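Local coordinates for protein lectin CEL-IV, C-type (PDB 3ALU) that binds galactose-containing sugars such as raffinose beside a calcium ion, as a tetrameric C-type lectin of a sea cucumber, at residues Cys1-Pro6 with Gly14-Leu19; Leu8-Asn13 with Gln60-Glu65; Leu24-Ala29 with Gly86-Ser91. All coordinates share one frame; numbering follows the deposited sequence.

Contact 1: Cys1-Pro6 with Gly14-Leu19; sequences CLTSCP and GKCFRL
Thr3 is the first residue of Cys1-Pro6 to meet Gly14-Leu19. Its hydroxyl OG1 accepts a hydrogen bond from the backbone N of Gly14, at 2.9 Å. The bond is moderately bent, with an N-H...O angle of 148°. The torsion chi1 of -53° sets OG1 anti to the carbonyl carbon of Thr3 and CG2 anti to its backbone N. The two branches thus work separately. OG1 holds the amide, while the methyl CG2 lies 3.7 Å from Gly14 CA and 3.8 Å from Lys15 O. Gly14 has a positive phi and follows Asn13 in a tight type I' turn, the two-residue loop of a beta hairpin.

Ser4 turns its side chain away. Its carbonyl O stays close and packs 3.4 Å from Cys16 SG.

Cys5 carries the covalent link. Cys5 SG and Cys16 SG are joined at 2.1 Å, with a left-handed twist of -91° about the S-S bond. On both cysteines SG stands anti to its own carbonyl carbon. The bridge brings Cys5 CB to 3.9 Å from Cys16 CB. An additional N-terminal disulfide of this kind is found in long-form C-type lectin domains.

Pro6 ends the contact with its ring atom CD resting loosely on Cys16 SG, 4.3 Å away.

Strand 15-21 lies between strands 10-12 and 143-148, antiparallel to both. The short strand 4-5 instead forms an antiparallel ladder with a strand of the second subunit. Cys1 is disulfide-bonded to Cys1 of the third subunit. The Cys5-Cys16 bridge therefore anchors an intersubunit segment to the domain's own sheet, while Phe17, whose side chain leaves on the other side of the strand, packs on Leu63 of helix 57-70.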
# COMPACT_ATOMS: atom_id res chain seq x y z
N CYS A 1 5.92 0.57 5.69
CA CYS A 1 5.51 0.83 4.28
C CYS A 1 6.47 0.26 3.22
O CYS A 1 7.70 0.30 3.35
CB CYS A 1 5.31 2.34 4.00
SG CYS A 1 6.83 3.36 3.68
N LEU A 2 5.84 -0.30 2.20
CA LEU A 2 6.42 -0.40 0.88
C LEU A 2 5.60 0.60 0.07
O LEU A 2 4.44 0.83 0.39
CB LEU A 2 6.22 -1.81 0.32
CG LEU A 2 7.07 -2.89 0.97
CD1 LEU A 2 6.60 -4.28 0.56
CD2 LEU A 2 8.55 -2.68 0.64
N THR A 3 6.20 1.19 -0.95
CA THR A 3 5.44 1.99 -1.92
C THR A 3 4.45 1.11 -2.73
O THR A 3 4.82 0.05 -3.21
CB THR A 3 6.41 2.76 -2.85
OG1 THR A 3 7.34 3.51 -2.05
CG2 THR A 3 5.66 3.73 -3.77
N SER A 4 3.19 1.57 -2.87
CA SER A 4 2.17 0.93 -3.70
C SER A 4 2.10 1.54 -5.10
O SER A 4 1.95 2.78 -5.23
CB SER A 4 0.79 1.09 -3.08
OG SER A 4 0.75 0.51 -1.80
N CYS A 5 2.18 0.70 -6.12
CA CYS A 5 2.18 1.15 -7.52
C CYS A 5 1.30 0.28 -8.41
O CYS A 5 1.04 -0.89 -8.08
CB CYS A 5 3.59 1.13 -8.12
SG CYS A 5 4.71 2.28 -7.29
N PRO A 6 0.90 0.81 -9.57
CA PRO A 6 0.12 -0.06 -10.44
C PRO A 6 0.98 -1.12 -11.15
O PRO A 6 2.21 -1.02 -11.17
CB PRO A 6 -0.48 0.90 -11.46
CG PRO A 6 -0.21 2.29 -10.96
CD PRO A 6 0.94 2.21 -10.03
N GLY A 14 8.20 6.26 -2.07
CA GLY A 14 6.90 6.91 -2.24
C GLY A 14 6.49 7.29 -3.64
O GLY A 14 5.37 7.75 -3.85
N LYS A 15 7.37 7.06 -4.60
CA LYS A 15 7.09 7.40 -6.01
C LYS A 15 7.08 6.15 -6.88
O LYS A 15 7.73 5.18 -6.57
CB LYS A 15 8.14 8.36 -6.54
CG LYS A 15 8.02 9.73 -5.90
CD LYS A 15 9.18 10.64 -6.30
CE LYS A 15 8.99 11.14 -7.71
NZ LYS A 15 9.96 12.27 -7.98
N CYS A 16 6.34 6.21 -8.00
CA CYS A 16 6.22 5.07 -8.88
C CYS A 16 6.83 5.41 -10.24
O CYS A 16 6.57 6.51 -10.80
CB CYS A 16 4.74 4.72 -9.12
SG CYS A 16 3.92 4.21 -7.59
N PHE A 17 7.67 4.51 -10.71
CA PHE A 17 8.44 4.74 -11.93
C PHE A 17 8.25 3.64 -12.93
O PHE A 17 7.97 2.49 -12.59
CB PHE A 17 9.93 4.78 -11.59
CG PHE A 17 10.32 5.88 -10.62
CD1 PHE A 17 10.49 5.60 -9.26
CD2 PHE A 17 10.55 7.17 -11.07
CE1 PHE A 17 10.89 6.60 -8.36
CE2 PHE A 17 10.94 8.18 -10.20
CZ PHE A 17 11.11 7.92 -8.85
N ARG A 18 8.47 3.99 -14.20
CA ARG A 18 8.46 2.99 -15.26
C ARG A 18 9.36 3.47 -16.41
O ARG A 18 9.31 4.64 -16.85
CB ARG A 18 7.04 2.72 -15.75
CG ARG A 18 6.98 1.59 -16.81
CD ARG A 18 5.54 1.12 -17.03
NE ARG A 18 5.55 0.31 -18.22
CZ ARG A 18 4.44 0.05 -18.91
NH1 ARG A 18 3.27 0.51 -18.47
NH2 ARG A 18 4.51 -0.65 -20.01
N LEU A 19 10.23 2.56 -16.82
CA LEU A 19 11.09 2.73 -18.00
C LEU A 19 10.36 2.36 -19.26
O LEU A 19 9.82 1.22 -19.37
CB LEU A 19 12.35 1.87 -17.81
CG LEU A 19 13.28 1.80 -19.04
CD1 LEU A 19 14.00 3.12 -19.22
CD2 LEU A 19 14.27 0.68 -18.89

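Contact 2: Leu8-Asn13 with Gln60-Glu65; sequences LWTGFN and QAFLTE
Phe12 and Phe62 both hold CG anti to the backbone N, with chi1 at -173° and 166°. These torsions send the two rings past each other in opposite directions. The contact belongs to the C-type lectin fold, where it packs the N-terminal beta hairpin against helix 57-70. The axes of strand 10-12 and helix 60-65 run nearly antiparallel and approach to 10.2 Å. The gap is bridged by side chains, with no hydrogen bond across it.

The rings lie almost flat against each other, with their planes 6° apart. They are slid so far that they barely overlap, and their centroids are 4.8 Å apart. Each ring therefore receives the other residue's CB over one face. Phe12 CB sits 3.6 Å from the centroid of the Phe62 ring, displaced toward the rim. Phe62 CB sits 3.7 Å from the centroid of the Phe12 ring and almost directly above it. This makes a reciprocal pair of CH-pi contacts. The ring carbons next to CB also meet, with Phe12 CG 3.6 Å from Phe62 CG.

The Phe62 ring reaches back along the strand toward Gly11 and Thr10. Leu8 of the second subunit also packs on Phe62, so Phe62 also lies at the interface with that subunit. Thr10 divides its side chain: OG1 is hydrogen-bonded to Trp9 O of the second subunit, while the methyl CG2 packs on Phe62 of its own chain.

On the helix, Gln60 O accepts two bonds from one residue, Thr64 N and Thr64 OG1, which come from opposite faces of the carbonyl plane.

At the far end of the Phe62 ring, Thr10 CG2 touches the edge in the ring plane, 4.0 Å from Phe62 CZ.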
# COMPACT_ATOMS: atom_id res chain seq x y z
N LEU A 8 3.16 -3.14 -13.56
CA LEU A 8 4.26 -2.77 -14.49
C LEU A 8 5.05 -1.56 -13.98
O LEU A 8 6.12 -1.28 -14.52
CB LEU A 8 3.83 -2.59 -15.97
CG LEU A 8 3.06 -3.74 -16.63
CD1 LEU A 8 2.57 -3.30 -18.05
CD2 LEU A 8 3.96 -4.99 -16.73
N TRP A 9 4.53 -0.87 -12.97
CA TRP A 9 5.28 0.26 -12.38
C TRP A 9 6.04 -0.26 -11.17
O TRP A 9 5.74 -1.33 -10.67
CB TRP A 9 4.35 1.42 -11.99
CG TRP A 9 3.74 2.06 -13.21
CD1 TRP A 9 2.76 1.52 -14.03
CD2 TRP A 9 4.09 3.31 -13.80
NE1 TRP A 9 2.49 2.36 -15.08
CE2 TRP A 9 3.29 3.48 -14.96
CE3 TRP A 9 5.00 4.31 -13.45
CZ2 TRP A 9 3.38 4.62 -15.78
CZ3 TRP A 9 5.11 5.42 -14.26
CH2 TRP A 9 4.30 5.59 -15.41
N THR A 10 7.06 0.47 -10.70
CA THR A 10 7.81 0.01 -9.56
C THR A 10 8.14 1.21 -8.66
O THR A 10 8.33 2.31 -9.15
CB THR A 10 9.05 -0.82 -9.98
OG1 THR A 10 9.56 -1.50 -8.81
CG2 THR A 10 10.10 0.06 -10.64
N GLY A 11 8.13 0.97 -7.35
CA GLY A 11 8.12 2.05 -6.33
C GLY A 11 9.45 2.22 -5.64
O GLY A 11 10.17 1.24 -5.39
N PHE A 12 9.77 3.46 -5.33
CA PHE A 12 10.93 3.79 -4.49
C PHE A 12 10.62 5.07 -3.79
O PHE A 12 10.23 6.09 -4.42
CB PHE A 12 12.22 3.96 -5.31
CG PHE A 12 13.46 4.14 -4.44
CD1 PHE A 12 14.01 5.39 -4.21
CD2 PHE A 12 14.08 3.03 -3.88
CE1 PHE A 12 15.19 5.53 -3.41
CE2 PHE A 12 15.22 3.15 -3.07
CZ PHE A 12 15.77 4.42 -2.84
N ASN A 13 10.76 5.01 -2.45
CA ASN A 13 10.58 6.19 -1.60
C ASN A 13 9.30 6.98 -1.87
O ASN A 13 9.32 8.20 -1.93
CB ASN A 13 11.78 7.11 -1.77
CG ASN A 13 12.30 7.60 -0.46
OD1 ASN A 13 11.73 8.52 0.13
ND2 ASN A 13 13.37 6.98 0.03
N GLN A 60 19.01 8.36 -7.13
CA GLN A 60 19.83 8.24 -8.31
C GLN A 60 20.30 6.80 -8.44
O GLN A 60 20.34 6.26 -9.55
CB GLN A 60 21.05 9.22 -8.22
CG GLN A 60 22.14 8.99 -9.28
CD GLN A 60 21.70 9.19 -10.70
OE1 GLN A 60 22.38 8.74 -11.63
NE2 GLN A 60 20.60 9.89 -10.89
N ALA A 61 20.70 6.20 -7.32
CA ALA A 61 21.19 4.83 -7.35
C ALA A 61 20.06 3.89 -7.78
O ALA A 61 20.31 2.96 -8.54
CB ALA A 61 21.73 4.40 -6.00
N PHE A 62 18.86 4.15 -7.27
CA PHE A 62 17.71 3.28 -7.61
C PHE A 62 17.43 3.36 -9.12
O PHE A 62 17.27 2.33 -9.79
CB PHE A 62 16.47 3.66 -6.84
CG PHE A 62 15.24 3.02 -7.42
CD1 PHE A 62 14.33 3.77 -8.15
CD2 PHE A 62 15.03 1.67 -7.25
CE1 PHE A 62 13.21 3.15 -8.72
CE2 PHE A 62 13.93 1.06 -7.80
CZ PHE A 62 13.03 1.78 -8.54
N LEU A 63 17.34 4.58 -9.65
CA LEU A 63 17.03 4.70 -11.09
C LEU A 63 18.11 4.14 -12.00
O LEU A 63 17.82 3.56 -13.05
CB LEU A 63 16.62 6.13 -11.47
CG LEU A 63 15.36 6.65 -10.75
CD1 LEU A 63 15.16 8.14 -10.99
CD2 LEU A 63 14.04 5.83 -11.21
N THR A 64 19.38 4.28 -11.59
CA THR A 64 20.46 3.67 -12.34
C THR A 64 20.31 2.13 -12.38
O THR A 64 20.47 1.52 -13.45
CB THR A 64 21.82 4.05 -11.73
OG1 THR A 64 21.95 5.47 -11.85
CG2 THR A 64 22.94 3.41 -12.54
N GLU A 65 19.96 1.56 -11.22
CA GLU A 65 19.83 0.11 -11.11
C GLU A 65 18.61 -0.31 -11.94
O GLU A 65 18.64 -1.36 -12.60
CB GLU A 65 19.68 -0.31 -9.66
CG GLU A 65 19.53 -1.84 -9.53
CD GLU A 65 19.86 -2.40 -8.14
OE1 GLU A 65 19.72 -1.68 -7.12
OE2 GLU A 65 20.24 -3.59 -8.09

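Contact 3: Leu24-Ala29 with Gly86-Ser91; sequences LNFDNA and GMKVGS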
# COMPACT_ATOMS: atom_id res chain seq x y z
N LEU A 24 11.90 8.45 -27.98
CA LEU A 24 11.19 9.67 -28.25
C LEU A 24 12.12 10.84 -27.99
O LEU A 24 13.04 10.75 -27.16
CB LEU A 24 10.01 9.79 -27.30
CG LEU A 24 8.57 9.44 -27.70
CD1 LEU A 24 8.38 8.78 -29.09
CD2 LEU A 24 7.72 8.87 -26.59
N ASN A 25 11.83 11.97 -28.62
CA ASN A 25 12.57 13.19 -28.28
C ASN A 25 12.09 13.74 -26.94
O ASN A 25 11.15 13.22 -26.35
CB ASN A 25 12.57 14.24 -29.42
CG ASN A 25 11.19 14.86 -29.69
OD1 ASN A 25 10.95 15.31 -30.83
ND2 ASN A 25 10.34 14.93 -28.72
N PHE A 26 12.75 14.77 -26.42
CA PHE A 26 12.45 15.14 -25.05
C PHE A 26 11.00 15.55 -24.87
O PHE A 26 10.33 15.13 -23.92
CB PHE A 26 13.33 16.31 -24.59
CG PHE A 26 13.08 16.68 -23.15
CD1 PHE A 26 12.17 17.68 -22.79
CD2 PHE A 26 13.78 16.02 -22.15
CE1 PHE A 26 11.95 18.01 -21.43
CE2 PHE A 26 13.53 16.32 -20.79
CZ PHE A 26 12.66 17.30 -20.43
N ASP A 27 10.50 16.42 -25.74
CA ASP A 27 9.15 16.95 -25.57
C ASP A 27 8.12 15.83 -25.74
O ASP A 27 7.14 15.80 -25.01
CB ASP A 27 8.90 18.05 -26.60
CG ASP A 27 9.54 19.40 -26.23
OD1 ASP A 27 9.93 19.61 -25.06
OD2 ASP A 27 9.59 20.28 -27.14
N ASN A 28 8.34 14.93 -26.68
CA ASN A 28 7.43 13.80 -26.87
C ASN A 28 7.49 12.78 -25.72
O ASN A 28 6.45 12.17 -25.39
CB ASN A 28 7.66 13.11 -28.22
CG ASN A 28 7.17 13.96 -29.40
OD1 ASN A 28 7.64 13.82 -30.54
ND2 ASN A 28 6.26 14.89 -29.11
N ALA A 29 8.68 12.61 -25.12
CA ALA A 29 8.81 11.74 -23.93
C ALA A 29 8.06 12.34 -22.78
O ALA A 29 7.25 11.66 -22.12
CB ALA A 29 10.32 11.46 -23.56
N GLY A 86 13.51 14.17 -16.32
CA GLY A 86 12.76 15.44 -16.49
C GLY A 86 13.57 16.73 -16.37
O GLY A 86 12.99 17.76 -16.12
N MET A 87 14.88 16.66 -16.65
CA MET A 87 15.80 17.82 -16.43
C MET A 87 15.89 18.75 -17.63
O MET A 87 16.24 18.32 -18.73
CB MET A 87 17.19 17.25 -16.10
CG MET A 87 18.33 18.29 -15.97
SD MET A 87 18.01 19.69 -14.88
CE MET A 87 18.12 18.91 -13.27
N LYS A 88 15.64 20.06 -17.41
CA LYS A 88 15.81 21.05 -18.47
C LYS A 88 16.87 22.04 -18.01
O LYS A 88 16.78 22.56 -16.90
CB LYS A 88 14.49 21.80 -18.72
CG LYS A 88 13.37 20.90 -19.21
CD LYS A 88 12.12 21.72 -19.50
CE LYS A 88 11.46 22.16 -18.21
NZ LYS A 88 10.06 22.67 -18.38
N VAL A 89 17.87 22.24 -18.85
CA VAL A 89 18.89 23.27 -18.61
C VAL A 89 18.53 24.43 -19.53
O VAL A 89 18.49 24.24 -20.78
CB VAL A 89 20.30 22.71 -18.92
CG1 VAL A 89 21.37 23.81 -18.64
CG2 VAL A 89 20.55 21.42 -18.13
N GLY A 90 18.27 25.61 -18.92
CA GLY A 90 17.73 26.78 -19.65
C GLY A 90 18.85 27.65 -20.22
O GLY A 90 19.83 27.16 -20.77
N SER A 91 18.69 28.97 -20.11
CA SER A 91 19.56 29.88 -20.87
C SER A 91 20.98 29.91 -20.32
O SER A 91 21.95 30.16 -21.05
CB SER A 91 18.96 31.28 -20.88
OG SER A 91 17.75 31.28 -21.61
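Phe26 meets the backbone of Gly86 with the edge of its ring at CZ, and Lys88 crosses its side chain at about a right angle. The ring reaches out because CG stands anti to the backbone N of Phe26, at a chi1 of -178°. Gly86 C then lies near the ring plane, 4.2 Å from Phe26 CZ. Met87 O is 3.9 Å from Phe26 CE2 and comes in obliquely. Lys88 touches with its aliphatic chain. Its CG is 3.9 Å from Phe26 CZ, and the chain then bends at chi3. Asp27 OD1 stands at another part of the rim, in the ring plane, 3.7 Å from Phe26 CD1. No hydrogen bond joins the two segments.

The Met87 side chain starts away from 24-29 and packs on Trp98 and Trp109. It is about 7 Å from the side chain of the calcium ligand Asp136. Tyr84, Gly86 and Met87 probably belong to the counterpart of the WIGL signature of C-type lectins.

Phe26 opens helix 26-33, with Asn25 at the N-cap. Its ring also meets Tyr84 edge-to-face and forms a cation-pi contact with Arg121. The contact thus sets the first helical turn against strand 82-89, beside Leu51 of strand 45-51 and Arg121 of strand 120-125.

From the N terminus, contact 1 closes the first and shortest loop, returning the chain through the hairpin turn to strand 15-21. Contact 2 starts inside that loop, at strand 10-12, and ends on helix 57-70, so contacts 1 and 2 cross. They touch through the hairpin, where Phe17 N is probably hydrogen-bonded to Thr10 O, and both reach the second subunit. Contact 3 opens after contact 1 has closed and ends beyond contact 2, which it also crosses. It lies on the opposite side of the chain's centre, about 20 Å from contact 2 between centres. All three contacts reach one sheet, tying the terminal hairpin and both helices to it.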